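Local coordinates for protein N-acetyl-beta-D glucosaminidase (Rhizomucor miehei CAU432, PDB 4ZM6) that probably hydrolyses beta-linked N-acetylglucosamine residues through its glycoside hydrolase family 3 part and transfers acetyl groups from acetyl-CoA to glucosamine through its GCN5-related acetyltransferase region, at residues K710-L724 against Y748-G761. Sequence-based numbering, arbitrary orientation.
Sequences KIWFGRIKPSETWEL and YQDLIVARQDDENG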
loop_
_atom_site.group_PDB
_atom_site.type_symbol
_atom_site.label_atom_id
_atom_site.label_comp_id
_atom_site.label_asym_id
_atom_site.label_seq_id
_atom_site.Cartn_x
_atom_site.Cartn_y
_atom_site.Cartn_z
ATOM N N LYS A 710 34.201 8.028 -50.908
ATOM C CA LYS A 710 35.279 8.046 -49.906
ATOM C C LYS A 710 34.732 7.912 -48.486
ATOM O O LYS A 710 35.044 8.702 -47.596
ATOM C CB LYS A 710 36.158 9.299 -50.038
ATOM C CG LYS A 710 36.747 9.509 -51.427
ATOM C CD LYS A 710 38.188 10.009 -51.384
ATOM C CE LYS A 710 38.369 11.259 -50.532
ATOM N NZ LYS A 710 37.401 12.340 -50.871
ATOM N N ILE A 711 33.909 6.894 -48.296
ATOM C CA ILE A 711 33.277 6.633 -47.016
ATOM C C ILE A 711 34.112 5.623 -46.232
ATOM O O ILE A 711 34.560 4.616 -46.784
ATOM C CB ILE A 711 31.853 6.069 -47.219
ATOM C CG1 ILE A 711 31.006 7.021 -48.083
ATOM C CG2 ILE A 711 31.178 5.779 -45.881
ATOM C CD1 ILE A 711 30.632 8.332 -47.425
ATOM N N TRP A 712 34.308 5.896 -44.946
ATOM C CA TRP A 712 35.011 4.989 -44.046
ATOM C C TRP A 712 34.033 4.351 -43.064
ATOM O O TRP A 712 33.240 5.050 -42.446
ATOM C CB TRP A 712 36.068 5.760 -43.264
ATOM C CG TRP A 712 36.887 4.911 -42.336
ATOM C CD1 TRP A 712 38.073 4.307 -42.619
ATOM C CD2 TRP A 712 36.586 4.584 -40.969
ATOM N NE1 TRP A 712 38.533 3.628 -41.520
ATOM C CE2 TRP A 712 37.640 3.778 -40.493
ATOM C CE3 TRP A 712 35.529 4.895 -40.101
ATOM C CZ2 TRP A 712 37.672 3.273 -39.189
ATOM C CZ3 TRP A 712 35.560 4.393 -38.802
ATOM C CH2 TRP A 712 36.627 3.590 -38.361
ATOM N N PHE A 713 34.110 3.034 -42.906
ATOM C CA PHE A 713 33.329 2.327 -41.889
ATOM C C PHE A 713 34.220 1.787 -40.782
ATOM O O PHE A 713 35.401 1.531 -41.001
ATOM C CB PHE A 713 32.554 1.172 -42.518
ATOM C CG PHE A 713 31.597 1.607 -43.581
ATOM C CD1 PHE A 713 30.589 2.519 -43.290
ATOM C CD2 PHE A 713 31.701 1.113 -44.871
ATOM C CE1 PHE A 713 29.701 2.927 -44.269
ATOM C CE2 PHE A 713 30.815 1.511 -45.855
ATOM C CZ PHE A 713 29.812 2.419 -45.556
ATOM N N GLY A 714 33.644 1.617 -39.595
ATOM C CA GLY A 714 34.346 0.993 -38.477
ATOM C C GLY A 714 33.753 1.322 -37.119
ATOM O O GLY A 714 32.831 2.132 -37.001
ATOM N N ARG A 715 34.311 0.701 -36.087
ATOM C CA ARG A 715 33.814 0.846 -34.726
ATOM C C ARG A 715 34.038 2.243 -34.177
ATOM O O ARG A 715 34.816 3.021 -34.721
ATOM C CB ARG A 715 34.484 -0.179 -33.809
ATOM C CG ARG A 715 34.125 -1.618 -34.149
ATOM C CD ARG A 715 35.056 -2.639 -33.509
ATOM N NE ARG A 715 35.310 -2.411 -32.080
ATOM C CZ ARG A 715 35.823 -3.317 -31.247
ATOM N NH1 ARG A 715 36.133 -4.533 -31.672
ATOM N NH2 ARG A 715 36.015 -3.011 -29.969
ATOM N N ILE A 716 33.324 2.558 -33.104
ATOM C CA ILE A 716 33.574 3.767 -32.342
ATOM C C ILE A 716 34.446 3.362 -31.151
ATOM O O ILE A 716 34.233 2.306 -30.559
ATOM C CB ILE A 716 32.245 4.453 -31.910
ATOM C CG1 ILE A 716 32.462 5.948 -31.673
ATOM C CG2 ILE A 716 31.613 3.809 -30.679
ATOM C CD1 ILE A 716 32.398 6.767 -32.946
ATOM N N LYS A 717 35.448 4.174 -30.824
ATOM C CA LYS A 717 36.272 3.927 -29.641
ATOM C C LYS A 717 35.707 4.693 -28.455
ATOM O O LYS A 717 35.046 5.714 -28.642
ATOM C CB LYS A 717 37.713 4.369 -29.868
ATOM C CG LYS A 717 38.472 3.566 -30.912
ATOM C CD LYS A 717 39.972 3.808 -30.814
ATOM C CE LYS A 717 40.299 5.290 -30.808
ATOM N NZ LYS A 717 41.737 5.558 -31.047
ATOM N N PRO A 718 35.985 4.226 -27.227
ATOM C CA PRO A 718 35.477 4.872 -26.016
ATOM C C PRO A 718 35.698 6.376 -25.942
ATOM O O PRO A 718 34.800 7.096 -25.515
ATOM C CB PRO A 718 36.245 4.163 -24.902
ATOM C CG PRO A 718 36.429 2.785 -25.433
ATOM C CD PRO A 718 36.661 2.952 -26.913
ATOM N N SER A 719 36.873 6.846 -26.351
ATOM C CA SER A 719 37.170 8.282 -26.354
ATOM C C SER A 719 36.386 9.053 -27.429
ATOM O O SER A 719 36.305 10.276 -27.370
ATOM C CB SER A 719 38.670 8.515 -26.553
ATOM O OG SER A 719 39.064 8.224 -27.887
ATOM N N GLU A 720 35.831 8.339 -28.408
ATOM C CA GLU A 720 35.039 8.940 -29.484
ATOM C C GLU A 720 33.521 8.812 -29.262
ATOM O O GLU A 720 32.740 9.229 -30.117
ATOM C CB GLU A 720 35.393 8.277 -30.825
ATOM C CG GLU A 720 36.854 8.408 -31.251
ATOM C CD GLU A 720 37.245 7.462 -32.388
ATOM O OE1 GLU A 720 36.466 6.544 -32.746
ATOM O OE2 GLU A 720 38.354 7.631 -32.931
ATOM N N THR A 721 33.098 8.249 -28.129
ATOM C CA THR A 721 31.669 8.023 -27.876
ATOM C C THR A 721 30.832 9.297 -28.092
ATOM O O THR A 721 29.774 9.255 -28.730
ATOM C CB THR A 721 31.415 7.479 -26.450
ATOM O OG1 THR A 721 32.219 6.311 -26.216
ATOM C CG2 THR A 721 29.945 7.119 -26.267
ATOM N N TRP A 722 31.319 10.424 -27.581
ATOM C CA TRP A 722 30.611 11.698 -27.717
ATOM C C TRP A 722 30.196 12.015 -29.157
ATOM O O TRP A 722 29.145 12.601 -29.385
ATOM C CB TRP A 722 31.442 12.856 -27.152
ATOM C CG TRP A 722 32.680 13.186 -27.935
ATOM C CD1 TRP A 722 33.922 12.631 -27.787
ATOM C CD2 TRP A 722 32.802 14.163 -28.974
ATOM N NE1 TRP A 722 34.805 13.197 -28.670
ATOM C CE2 TRP A 722 34.147 14.141 -29.412
ATOM C CE3 TRP A 722 31.908 15.054 -29.578
ATOM C CZ2 TRP A 722 34.617 14.975 -30.431
ATOM C CZ3 TRP A 722 32.378 15.884 -30.591
ATOM C CH2 TRP A 722 33.719 15.837 -31.006
ATOM N N GLU A 723 31.017 11.620 -30.121
ATOM C CA GLU A 723 30.722 11.870 -31.528
ATOM C C GLU A 723 29.504 11.082 -31.991
ATOM O O GLU A 723 28.748 11.549 -32.832
ATOM C CB GLU A 723 31.920 11.499 -32.404
ATOM C CG GLU A 723 33.207 12.230 -32.050
ATOM C CD GLU A 723 34.327 11.888 -33.000
ATOM O OE1 GLU A 723 34.173 12.172 -34.204
ATOM O OE2 GLU A 723 35.346 11.325 -32.550
ATOM N N LEU A 724 29.337 9.878 -31.450
ATOM C CA LEU A 724 28.175 9.043 -31.747
ATOM C C LEU A 724 26.931 9.593 -31.054
ATOM O O LEU A 724 25.852 9.619 -31.644
ATOM C CB LEU A 724 28.434 7.598 -31.313
ATOM C CG LEU A 724 27.339 6.565 -31.587
ATOM C CD1 LEU A 724 26.832 6.636 -33.018
ATOM C CD2 LEU A 724 27.852 5.167 -31.271
ATOM N N TYR A 748 31.096 -1.891 -27.566
ATOM C CA TYR A 748 31.599 -0.943 -28.553
ATOM C C TYR A 748 31.818 -1.595 -29.915
ATOM O O TYR A 748 31.759 -0.911 -30.942
ATOM C CB TYR A 748 32.903 -0.312 -28.075
ATOM C CG TYR A 748 32.724 0.754 -27.025
ATOM C CD1 TYR A 748 32.494 2.074 -27.390
ATOM C CD2 TYR A 748 32.807 0.453 -25.667
ATOM C CE1 TYR A 748 32.338 3.062 -26.437
ATOM C CE2 TYR A 748 32.656 1.438 -24.704
ATOM C CZ TYR A 748 32.420 2.739 -25.097
ATOM O OH TYR A 748 32.273 3.736 -24.158
ATOM N N GLN A 749 32.061 -2.906 -29.933
ATOM C CA GLN A 749 32.310 -3.601 -31.196
ATOM C C GLN A 749 31.059 -3.711 -32.060
ATOM O O GLN A 749 31.153 -4.014 -33.245
ATOM C CB GLN A 749 32.960 -4.980 -30.969
ATOM C CG GLN A 749 32.021 -6.161 -30.732
ATOM C CD GLN A 749 31.330 -6.106 -29.391
ATOM O OE1 GLN A 749 31.314 -5.067 -28.737
ATOM N NE2 GLN A 749 30.750 -7.228 -28.973
ATOM N N ASP A 750 29.895 -3.465 -31.465
ATOM C CA ASP A 750 28.629 -3.482 -32.187
ATOM C C ASP A 750 28.210 -2.095 -32.699
ATOM O O ASP A 750 27.301 -1.985 -33.519
ATOM C CB ASP A 750 27.531 -4.063 -31.288
ATOM C CG ASP A 750 27.657 -5.574 -31.099
ATOM O OD1 ASP A 750 28.341 -6.228 -31.919
ATOM O OD2 ASP A 750 27.066 -6.111 -30.129
ATOM N N LEU A 751 28.864 -1.039 -32.229
ATOM C CA LEU A 751 28.498 0.312 -32.630
ATOM C C LEU A 751 29.346 0.736 -33.818
ATOM O O LEU A 751 30.493 1.157 -33.663
ATOM C CB LEU A 751 28.664 1.288 -31.465
ATOM C CG LEU A 751 28.075 0.813 -30.133
ATOM C CD1 LEU A 751 28.183 1.915 -29.090
ATOM C CD2 LEU A 751 26.635 0.356 -30.290
ATOM N N ILE A 752 28.766 0.599 -35.007
ATOM C CA ILE A 752 29.430 0.938 -36.256
ATOM C C ILE A 752 29.008 2.324 -36.708
ATOM O O ILE A 752 27.847 2.697 -36.597
ATOM C CB ILE A 752 29.064 -0.065 -37.367
ATOM C CG1 ILE A 752 29.357 -1.495 -36.911
ATOM C CG2 ILE A 752 29.813 0.253 -38.656
ATOM C CD1 ILE A 752 30.779 -1.708 -36.425
ATOM N N VAL A 753 29.967 3.075 -37.229
ATOM C CA VAL A 753 29.707 4.390 -37.775
ATOM C C VAL A 753 30.331 4.487 -39.153
ATOM O O VAL A 753 31.316 3.806 -39.441
ATOM C CB VAL A 753 30.291 5.511 -36.893
ATOM C CG1 VAL A 753 29.508 5.632 -35.597
ATOM C CG2 VAL A 753 31.771 5.278 -36.610
ATOM N N ALA A 754 29.731 5.323 -39.998
ATOM C CA ALA A 754 30.341 5.752 -41.247
ATOM C C ALA A 754 30.983 7.109 -41.001
ATOM O O ALA A 754 30.387 7.958 -40.334
ATOM C CB ALA A 754 29.300 5.846 -42.347
ATOM N N ARG A 755 32.203 7.294 -41.513
ATOM C CA ARG A 755 32.921 8.574 -41.422
ATOM C C ARG A 755 33.359 9.050 -42.799
ATOM O O ARG A 755 33.532 8.249 -43.719
ATOM C CB ARG A 755 34.155 8.448 -40.531
ATOM C CG ARG A 755 33.855 8.240 -39.061
ATOM C CD ARG A 755 35.136 8.125 -38.248
ATOM N NE ARG A 755 35.080 8.940 -37.030
ATOM C CZ ARG A 755 34.976 8.474 -35.785
ATOM N NH1 ARG A 755 34.937 9.334 -34.779
ATOM N NH2 ARG A 755 34.918 7.167 -35.528
ATOM N N GLN A 756 33.550 10.359 -42.934
ATOM C CA GLN A 756 34.009 10.927 -44.192
ATOM C C GLN A 756 35.502 10.693 -44.331
ATOM O O GLN A 756 36.261 10.958 -43.400
ATOM C CB GLN A 756 33.711 12.430 -44.256
ATOM C CG GLN A 756 34.014 13.073 -45.606
ATOM C CD GLN A 756 33.308 12.382 -46.759
ATOM O OE1 GLN A 756 33.935 11.942 -47.726
ATOM N NE2 GLN A 756 31.994 12.266 -46.648
ATOM N N ASP A 757 35.913 10.184 -45.492
ATOM C CA ASP A 757 37.332 10.002 -45.841
ATOM C C ASP A 757 38.008 8.854 -45.094
ATOM O O ASP A 757 38.414 7.867 -45.711
ATOM C CB ASP A 757 38.141 11.297 -45.632
ATOM C CG ASP A 757 37.548 12.483 -46.359
ATOM O OD1 ASP A 757 37.058 12.308 -47.497
ATOM O OD2 ASP A 757 37.573 13.593 -45.786
ATOM N N ASP A 758 38.145 8.989 -43.778
ATOM C CA ASP A 758 38.912 8.031 -42.990
ATOM C C ASP A 758 38.448 7.947 -41.525
ATOM O O ASP A 758 37.450 8.563 -41.139
ATOM C CB ASP A 758 40.405 8.384 -43.080
ATOM C CG ASP A 758 40.723 9.763 -42.523
ATOM O OD1 ASP A 758 40.057 10.206 -41.561
ATOM O OD2 ASP A 758 41.661 10.402 -43.048
ATOM N N GLU A 759 39.190 7.186 -40.723
ATOM C CA GLU A 759 38.872 6.959 -39.312
ATOM C C GLU A 759 38.801 8.210 -38.433
ATOM O O GLU A 759 38.371 8.115 -37.284
ATOM C CB GLU A 759 39.885 5.987 -38.702
ATOM C CG GLU A 759 41.293 6.554 -38.540
ATOM C CD GLU A 759 42.298 5.520 -38.074
ATOM O OE1 GLU A 759 41.918 4.349 -37.902
ATOM O OE2 GLU A 759 43.471 5.881 -37.871
ATOM N N ASN A 760 39.233 9.362 -38.944
ATOM C CA ASN A 760 39.134 10.622 -38.192
ATOM C C ASN A 760 38.046 11.576 -38.678
ATOM O O ASN A 760 37.812 12.607 -38.051
ATOM C CB ASN A 760 40.477 11.349 -38.211
ATOM C CG ASN A 760 41.542 10.612 -37.435
ATOM O OD1 ASN A 760 42.603 10.296 -37.967
ATOM N ND2 ASN A 760 41.261 10.326 -36.171
ATOM N N GLY A 761 37.389 11.245 -39.786
ATOM C CA GLY A 761 36.344 12.103 -40.335
ATOM C C GLY A 761 35.142 12.201 -39.417
ATOM O O GLY A 761 34.967 11.372 -38.516
#
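Trp-712 and Arg-755 form a hydrogen-bonded antiparallel pair, Trp-712 N to Arg-755 O 2.8 Å, between strands 711-715 and 751-756, whose N-to-C directions lie 151° apart. The chain matches an N-acetyltransferase (GNAT-like) domain here, and 751-756 also pairs antiparallel with 763-771, so it lies between the two. Gly-714 and Val-753 make the next hydrogen-bonded pair, and just past the end of strand 711-715, Ile-716 N donates to Leu-751 O at 3.2 Å.

On the face of Trp-712, Val-753 and Arg-755, Asp-758 and Glu-759, which start a type I turn, cover one side of the indole: Glu-759 CA lies 3.7 Å from the centroid of the Trp-712 six-membered ring, a CH-pi contact 14° off its normal. On the opposite side Gly-714 N lies 3.4 Å above the ring plane, offset toward the rim. The aliphatic part of Arg-755 runs beside this ring, and a bend at chi3 (134°) turns its guanidinium to Glu-720 and Glu-723. There Arg-755 NH1 lies 3.0 Å from both Glu-723 OE1 and OE2, while NH2 makes a weak, bent bond to Glu-720 OE1, both salt bridges. Glu-720 OE1 also takes the backbone N of Lys-717.

On the face of Ile-711, Phe-713 and Ala-754, Phe-713 CE1 meets Ala-754 CB at 3.5 Å, and helix 811-825 covers this side. Beyond the strand end, Pro-718 CG of the 3-10 segment makes a CH-pi contact over the Tyr-748 ring, 4.0 Å from its centroid. Arg-755 NE donates in the guanidinium plane to Gly-761 O at 2.9 Å.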